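Local coordinates for protein TarM (Staphylococcus aureus subsp. aureus 21178, PDB 4X7R) that belongs to the GT-B clan of glycosyltransferases and binds UDP and a sulfated glycan, at residues N251-F256 / G260-S265; G229-M234 / E266-E271. The protein carries 1 engineered substitution. One frame throughout, in Å; residues are numbered along the deposited sequence.

Contact 1 (N251-F256 / G260-S265); sequences NHHENF and GAFKKS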
loop_
_atom_site.group_PDB
_atom_site.type_symbol
_atom_site.label_atom_id
_atom_site.label_comp_id
_atom_site.label_asym_id
_atom_site.label_seq_id
_atom_site.Cartn_x
_atom_site.Cartn_y
_atom_site.Cartn_z
ATOM N N ASN A 251 -2.240 -3.614 -14.434
ATOM C CA ASN A 251 -2.283 -4.340 -15.682
ATOM C C ASN A 251 -2.271 -5.835 -15.237
ATOM O O ASN A 251 -1.414 -6.243 -14.438
ATOM C CB ASN A 251 -1.060 -3.984 -16.553
ATOM C CG ASN A 251 -1.074 -4.622 -17.920
ATOM O OD1 ASN A 251 -1.544 -5.749 -18.090
ATOM N ND2 ASN A 251 -0.543 -3.931 -18.931
ATOM N N HIS A 252 -3.285 -6.610 -15.681
ATOM C CA HIS A 252 -3.484 -8.004 -15.291
ATOM C C HIS A 252 -2.450 -8.973 -15.906
ATOM O O HIS A 252 -2.403 -10.142 -15.524
ATOM C CB HIS A 252 -4.914 -8.438 -15.601
ATOM C CG HIS A 252 -5.228 -8.370 -17.068
ATOM N ND1 HIS A 252 -5.209 -7.157 -17.758
ATOM C CD2 HIS A 252 -5.538 -9.363 -17.932
ATOM C CE1 HIS A 252 -5.485 -7.464 -19.016
ATOM N NE2 HIS A 252 -5.695 -8.781 -19.168
ATOM N N HIS A 253 -1.628 -8.510 -16.845
ATOM C CA HIS A 253 -0.594 -9.385 -17.385
ATOM C C HIS A 253 0.583 -9.382 -16.412
ATOM O O HIS A 253 0.802 -8.387 -15.690
ATOM C CB HIS A 253 -0.080 -8.905 -18.751
ATOM C CG HIS A 253 -1.114 -8.865 -19.820
ATOM N ND1 HIS A 253 -1.910 -7.731 -20.018
ATOM C CD2 HIS A 253 -1.384 -9.766 -20.793
ATOM C CE1 HIS A 253 -2.670 -7.999 -21.072
ATOM N NE2 HIS A 253 -2.388 -9.210 -21.577
ATOM N N GLU A 254 1.354 -10.482 -16.411
ATOM C CA GLU A 254 2.565 -10.590 -15.608
ATOM C C GLU A 254 3.587 -9.570 -16.121
ATOM O O GLU A 254 3.752 -9.387 -17.338
ATOM C CB GLU A 254 3.156 -12.011 -15.668
ATOM C CG GLU A 254 2.555 -12.954 -14.641
ATOM C CD GLU A 254 3.148 -12.921 -13.246
ATOM O OE1 GLU A 254 3.240 -11.826 -12.644
ATOM O OE2 GLU A 254 3.476 -14.013 -12.733
ATOM N N ASN A 255 4.199 -8.854 -15.176
ATOM C CA ASN A 255 5.216 -7.839 -15.430
ATOM C C ASN A 255 6.472 -8.525 -15.859
ATOM O O ASN A 255 6.735 -9.636 -15.396
ATOM C CB ASN A 255 5.497 -7.037 -14.162
ATOM C CG ASN A 255 4.264 -6.388 -13.575
ATOM O OD1 ASN A 255 3.375 -5.899 -14.287
ATOM N ND2 ASN A 255 4.211 -6.334 -12.258
ATOM N N PHE A 256 7.249 -7.870 -16.743
ATOM C CA PHE A 256 8.534 -8.368 -17.268
ATOM C C PHE A 256 8.427 -9.809 -17.794
ATOM O O PHE A 256 9.240 -10.668 -17.459
ATOM C CB PHE A 256 9.653 -8.188 -16.216
ATOM C CG PHE A 256 9.700 -6.801 -15.620
ATOM C CD1 PHE A 256 10.098 -5.709 -16.386
ATOM C CD2 PHE A 256 9.315 -6.580 -14.307
ATOM C CE1 PHE A 256 10.125 -4.427 -15.840
ATOM C CE2 PHE A 256 9.350 -5.298 -13.761
ATOM C CZ PHE A 256 9.757 -4.231 -14.532
ATOM N N GLY A 260 3.327 -13.874 -22.203
ATOM C CA GLY A 260 1.940 -13.436 -22.172
ATOM C C GLY A 260 1.167 -13.820 -20.923
ATOM O O GLY A 260 -0.028 -13.494 -20.827
ATOM N N ALA A 261 1.859 -14.473 -19.933
ATOM C CA ALA A 261 1.294 -14.905 -18.644
ATOM C C ALA A 261 0.469 -13.820 -17.912
ATOM O O ALA A 261 0.763 -12.629 -18.021
ATOM C CB ALA A 261 2.413 -15.397 -17.726
ATOM N N PHE A 262 -0.527 -14.252 -17.141
ATOM C CA PHE A 262 -1.382 -13.382 -16.330
ATOM C C PHE A 262 -0.974 -13.463 -14.877
ATOM O O PHE A 262 -0.550 -14.523 -14.441
ATOM C CB PHE A 262 -2.855 -13.796 -16.487
ATOM C CG PHE A 262 -3.355 -13.581 -17.893
ATOM C CD1 PHE A 262 -3.438 -12.297 -18.431
ATOM C CD2 PHE A 262 -3.709 -14.656 -18.691
ATOM C CE1 PHE A 262 -3.862 -12.097 -19.735
ATOM C CE2 PHE A 262 -4.146 -14.452 -20.004
ATOM C CZ PHE A 262 -4.215 -13.172 -20.517
ATOM N N LYS A 263 -1.097 -12.355 -14.127
ATOM C CA LYS A 263 -0.797 -12.332 -12.686
ATOM C C LYS A 263 -1.795 -13.274 -12.004
ATOM O O LYS A 263 -2.973 -13.250 -12.349
ATOM C CB LYS A 263 -0.936 -10.910 -12.112
ATOM C CG LYS A 263 0.060 -9.901 -12.670
ATOM C CD LYS A 263 -0.115 -8.539 -12.045
ATOM C CE LYS A 263 1.126 -7.690 -12.197
ATOM N NZ LYS A 263 0.920 -6.499 -13.076
ATOM N N LYS A 264 -1.318 -14.150 -11.114
ATOM C CA LYS A 264 -2.166 -15.135 -10.430
ATOM C C LYS A 264 -3.366 -14.578 -9.680
ATOM O O LYS A 264 -4.468 -15.066 -9.903
ATOM C CB LYS A 264 -1.366 -16.134 -9.578
ATOM C CG LYS A 264 -1.314 -17.517 -10.248
ATOM C CD LYS A 264 -0.009 -17.836 -10.987
ATOM C CE LYS A 264 -0.085 -17.594 -12.484
ATOM N NZ LYS A 264 1.267 -17.593 -13.096
ATOM N N SER A 265 -3.173 -13.574 -8.818
ATOM C CA SER A 265 -4.268 -12.984 -8.020
ATOM C C SER A 265 -5.345 -12.382 -8.900
ATOM O O SER A 265 -6.505 -12.768 -8.784
ATOM C CB SER A 265 -3.747 -11.923 -7.058
ATOM O OG SER A 265 -2.749 -12.437 -6.196
HETATM O O HOH W 1 1.639 -13.536 -10.325
#
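The backbones of His253 and Phe262 pair as a single beta bridge, in the non-hydrogen-bonded arrangement, at the neck of a surface loop between strand 243-247 and helix 264-271, in the Rossmann-like domain of this GT-B protein that holds the seven-stranded parallel sheet. Two backbone bonds frame the bridge: Glu254 N to Ala261 O at 2.7 Å, nearly straight at 175°, and Lys263 N to His252 O at 2.9 Å. The side chain of Lys263, at the N-cap position of the helix, runs back across the loop. Its chain is extended until chi4 (114°) bends NZ into a ring of oxygens, where it donates to Asn251 O at 2.7 Å, to Asn255 OD1 at 2.8 Å from above the amide plane, and weakly to His253 O. Two firm bonds and a weak one thus grip the ammonium. Asn251 OD1 makes an Asx turn with His253 N and also takes His253 ND1 at 2.8 Å on an in-plane lone pair; with Gln293 at NE2, this helps to fix the rotation of that imidazole. Phe262 CE1 lies 3.6 Å from His253 CD2, while the His252 ring meets the Phe262 ring rim to rim with planes 8° apart. Beyond this cluster, His252 and Phe262 reach helix 284-293, where Gln293 bonds His252 NE2, and both also pack on helix 264-271.

Contact 2 (G229-M234 / E266-E271); sequences GSFPKM and EKYIIE. With SUS (2-deoxy-3,6-di-O-sulfo-2-(sulfoamino)-alpha-D-glucopyranose), chain C.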
loop_
_atom_site.group_PDB
_atom_site.type_symbol
_atom_site.label_atom_id
_atom_site.label_comp_id
_atom_site.label_asym_id
_atom_site.label_seq_id
_atom_site.Cartn_x
_atom_site.Cartn_y
_atom_site.Cartn_z
ATOM N N GLY A 229 -4.721 -9.983 -3.444
ATOM C CA GLY A 229 -4.457 -11.176 -2.652
ATOM C C GLY A 229 -5.516 -11.390 -1.579
ATOM O O GLY A 229 -5.657 -12.507 -1.065
ATOM N N SER A 230 -6.292 -10.318 -1.251
ATOM C CA SER A 230 -7.381 -10.381 -0.270
ATOM C C SER A 230 -8.700 -10.881 -0.837
ATOM O O SER A 230 -9.622 -11.122 -0.063
ATOM C CB SER A 230 -7.599 -9.019 0.390
ATOM O OG SER A 230 -6.663 -8.924 1.450
ATOM N N PHE A 231 -8.802 -11.039 -2.176
ATOM C CA PHE A 231 -10.049 -11.468 -2.821
ATOM C C PHE A 231 -10.675 -12.728 -2.221
ATOM O O PHE A 231 -11.887 -12.675 -1.987
ATOM C CB PHE A 231 -9.928 -11.546 -4.352
ATOM C CG PHE A 231 -11.211 -11.865 -5.076
ATOM C CD1 PHE A 231 -12.104 -10.857 -5.418
ATOM C CD2 PHE A 231 -11.503 -13.171 -5.469
ATOM C CE1 PHE A 231 -13.267 -11.153 -6.135
ATOM C CE2 PHE A 231 -12.668 -13.464 -6.181
ATOM C CZ PHE A 231 -13.546 -12.460 -6.496
ATOM N N PRO A 232 -9.916 -13.825 -1.928
ATOM C CA PRO A 232 -10.550 -15.013 -1.293
ATOM C C PRO A 232 -11.260 -14.748 0.034
ATOM O O PRO A 232 -12.251 -15.408 0.301
ATOM C CB PRO A 232 -9.385 -16.001 -1.110
ATOM C CG PRO A 232 -8.363 -15.575 -2.163
ATOM C CD PRO A 232 -8.470 -14.070 -2.170
ATOM N N LYS A 233 -10.804 -13.771 0.839
ATOM C CA LYS A 233 -11.491 -13.427 2.108
ATOM C C LYS A 233 -12.907 -12.980 1.858
ATOM O O LYS A 233 -13.816 -13.475 2.532
ATOM C CB LYS A 233 -10.722 -12.389 2.925
ATOM C CG LYS A 233 -9.335 -12.878 3.303
ATOM C CD LYS A 233 -8.489 -11.766 3.818
ATOM C CE LYS A 233 -7.206 -12.310 4.377
ATOM N NZ LYS A 233 -6.112 -12.245 3.382
ATOM N N MET A 234 -13.107 -12.088 0.847
ATOM C CA MET A 234 -14.429 -11.599 0.478
ATOM C C MET A 234 -15.196 -12.708 -0.247
ATOM O O MET A 234 -16.362 -12.952 0.069
ATOM C CB MET A 234 -14.334 -10.348 -0.440
ATOM C CG MET A 234 -15.714 -9.814 -0.918
ATOM S SD MET A 234 -15.608 -8.533 -2.186
ATOM C CE MET A 234 -14.999 -9.485 -3.601
ATOM N N GLU A 266 -4.944 -11.489 -9.835
ATOM C CA GLU A 266 -5.850 -10.827 -10.788
ATOM C C GLU A 266 -6.567 -11.819 -11.679
ATOM O O GLU A 266 -7.749 -11.625 -11.945
ATOM C CB GLU A 266 -5.124 -9.740 -11.607
ATOM C CG GLU A 266 -4.795 -8.496 -10.783
ATOM C CD GLU A 266 -3.636 -8.583 -9.800
ATOM O OE1 GLU A 266 -2.942 -9.621 -9.773
ATOM O OE2 GLU A 266 -3.397 -7.596 -9.070
ATOM N N LYS A 267 -5.904 -12.926 -12.057
ATOM C CA LYS A 267 -6.512 -13.962 -12.922
ATOM C C LYS A 267 -7.690 -14.641 -12.218
ATOM O O LYS A 267 -8.732 -14.895 -12.836
ATOM C CB LYS A 267 -5.466 -14.991 -13.357
ATOM C CG LYS A 267 -5.992 -16.103 -14.272
ATOM C CD LYS A 267 -4.843 -16.902 -14.874
ATOM C CE LYS A 267 -5.309 -18.229 -15.420
ATOM N NZ LYS A 267 -5.398 -19.275 -14.362
ATOM N N TYR A 268 -7.514 -14.914 -10.915
ATOM C CA TYR A 268 -8.545 -15.509 -10.070
ATOM C C TYR A 268 -9.758 -14.570 -9.894
ATOM O O TYR A 268 -10.898 -15.023 -9.927
ATOM C CB TYR A 268 -7.939 -15.938 -8.721
ATOM C CG TYR A 268 -8.902 -16.711 -7.854
ATOM C CD1 TYR A 268 -9.248 -18.026 -8.159
ATOM C CD2 TYR A 268 -9.466 -16.133 -6.721
ATOM C CE1 TYR A 268 -10.140 -18.740 -7.363
ATOM C CE2 TYR A 268 -10.347 -16.841 -5.911
ATOM C CZ TYR A 268 -10.684 -18.144 -6.235
ATOM O OH TYR A 268 -11.570 -18.823 -5.437
ATOM N N ILE A 269 -9.518 -13.271 -9.730
ATOM C CA ILE A 269 -10.580 -12.275 -9.620
ATOM C C ILE A 269 -11.401 -12.252 -10.931
ATOM O O ILE A 269 -12.620 -12.455 -10.896
ATOM C CB ILE A 269 -10.014 -10.878 -9.235
ATOM C CG1 ILE A 269 -9.266 -10.939 -7.863
ATOM C CG2 ILE A 269 -11.128 -9.803 -9.199
ATOM C CD1 ILE A 269 -8.443 -9.722 -7.550
ATOM N N ILE A 270 -10.724 -12.042 -12.070
ATOM C CA ILE A 270 -11.328 -11.986 -13.406
ATOM C C ILE A 270 -12.145 -13.233 -13.731
ATOM O O ILE A 270 -13.296 -13.112 -14.155
ATOM C CB ILE A 270 -10.262 -11.721 -14.498
ATOM C CG1 ILE A 270 -9.591 -10.349 -14.314
ATOM C CG2 ILE A 270 -10.866 -11.882 -15.901
ATOM C CD1 ILE A 270 -8.243 -10.189 -15.194
ATOM N N GLU A 271 -11.558 -14.420 -13.531
ATOM C CA GLU A 271 -12.236 -15.689 -13.798
ATOM C C GLU A 271 -13.496 -15.917 -12.980
ATOM O O GLU A 271 -14.407 -16.608 -13.443
ATOM C CB GLU A 271 -11.260 -16.852 -13.678
ATOM C CG GLU A 271 -10.352 -16.927 -14.896
ATOM C CD GLU A 271 -9.241 -17.959 -14.854
ATOM O OE1 GLU A 271 -8.836 -18.366 -13.741
ATOM O OE2 GLU A 271 -8.751 -18.334 -15.944
HETATM N N2 SUS C . -2.426 -11.975 3.615
HETATM C C1 SUS C . 0.010 -12.336 3.615
HETATM S S1 SUS C . -3.011 -11.513 5.214
HETATM C C2 SUS C . -1.115 -11.346 3.373
HETATM S S2 SUS C . 4.018 -8.554 2.828
HETATM C C3 SUS C . -1.022 -10.779 1.940
HETATM O O3 SUS C . -2.019 -9.757 1.729
HETATM S S3 SUS C . -3.139 -10.022 0.724
HETATM C C4 SUS C . 0.372 -10.226 1.611
HETATM O O4 SUS C . 0.360 -9.977 0.219
HETATM C C5 SUS C . 1.478 -11.272 1.992
HETATM O O5 SUS C . 1.291 -11.697 3.375
HETATM C C6 SUS C . 2.899 -10.712 1.965
HETATM O O6 SUS C . 2.936 -9.619 2.866
HETATM O O1S SUS C . -3.326 -10.020 5.215
HETATM O O2S SUS C . -4.250 -12.355 5.479
HETATM O O3S SUS C . -1.946 -11.798 6.273
HETATM O O4S SUS C . 3.594 -7.418 3.765
HETATM O O5S SUS C . 5.337 -9.180 3.286
HETATM O O6S SUS C . 4.166 -8.006 1.404
HETATM O O7S SUS C . -2.478 -10.334 -0.604
HETATM O O8S SUS C . -4.042 -8.799 0.561
HETATM O O9S SUS C . -3.978 -11.215 1.169
#
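CG is anti to the backbone N in both Phe231 (chi1 -175°) and Tyr268 (chi1 -173°); both side chains leave their backbones toward the other segment and cross at about a right angle. Ile269 has CG1 beside its own backbone N, which sets this methylene over one face of the Phe231 ring. The resulting CH-pi contact puts Ile269 CG1 3.9 Å from the Phe231 ring centroid, 28° off the normal. Tyr268 CD2 is 3.8 Å from Phe231 CD2, and Tyr268 CE2 lies at the edge, in the plane of the Phe231 ring. Pro232 CG adds a looser touch at 4.4 Å from Tyr268 CE2. Phe231 also meets Phe235 and rests on Cys225 of strand 221-225, in the sheet of this Rossmann-like domain. Segment 229-234 turns another side to the bound glycan, whose pocket includes Gly229, Ser230 and Lys233. There Lys233 NZ donates to SUS O2S at 2.8 Å and forms a salt bridge with a sulfated iduronic acid unit of the glycan (2-O-sulfo-alpha-L-idopyranuronic acid); Gly229 CA comes within 3.0 Å of SUS O7S. The helix-to-helix seam is therefore apolar, whereas Lys233 is directed at the N-sulfo group of SUS, whose negative charge probably draws its ammonium.

From the N terminus, the chain leaves strand 221-225, supplies 229-234 to contact 2, and then enters the seven-stranded parallel sheet again as strand 243-247. The loop that follows folds on itself in contact 1, with three residues between 251-256 and 260-265. Helix 264-271 starts there and returns to 229-234, so contact 2 closes the longer loop and contact 1 is nested inside it. Their centres are 14 Å apart, and the helix serves both. They also touch directly: His252 CB packs 3.8 Å from Ile270 CD1, and Phe262 CB lies near Lys267 CD. Contact 2 ties the connection after 221-225 to the one after its neighbour 243-247, while contact 1 shapes the second of these.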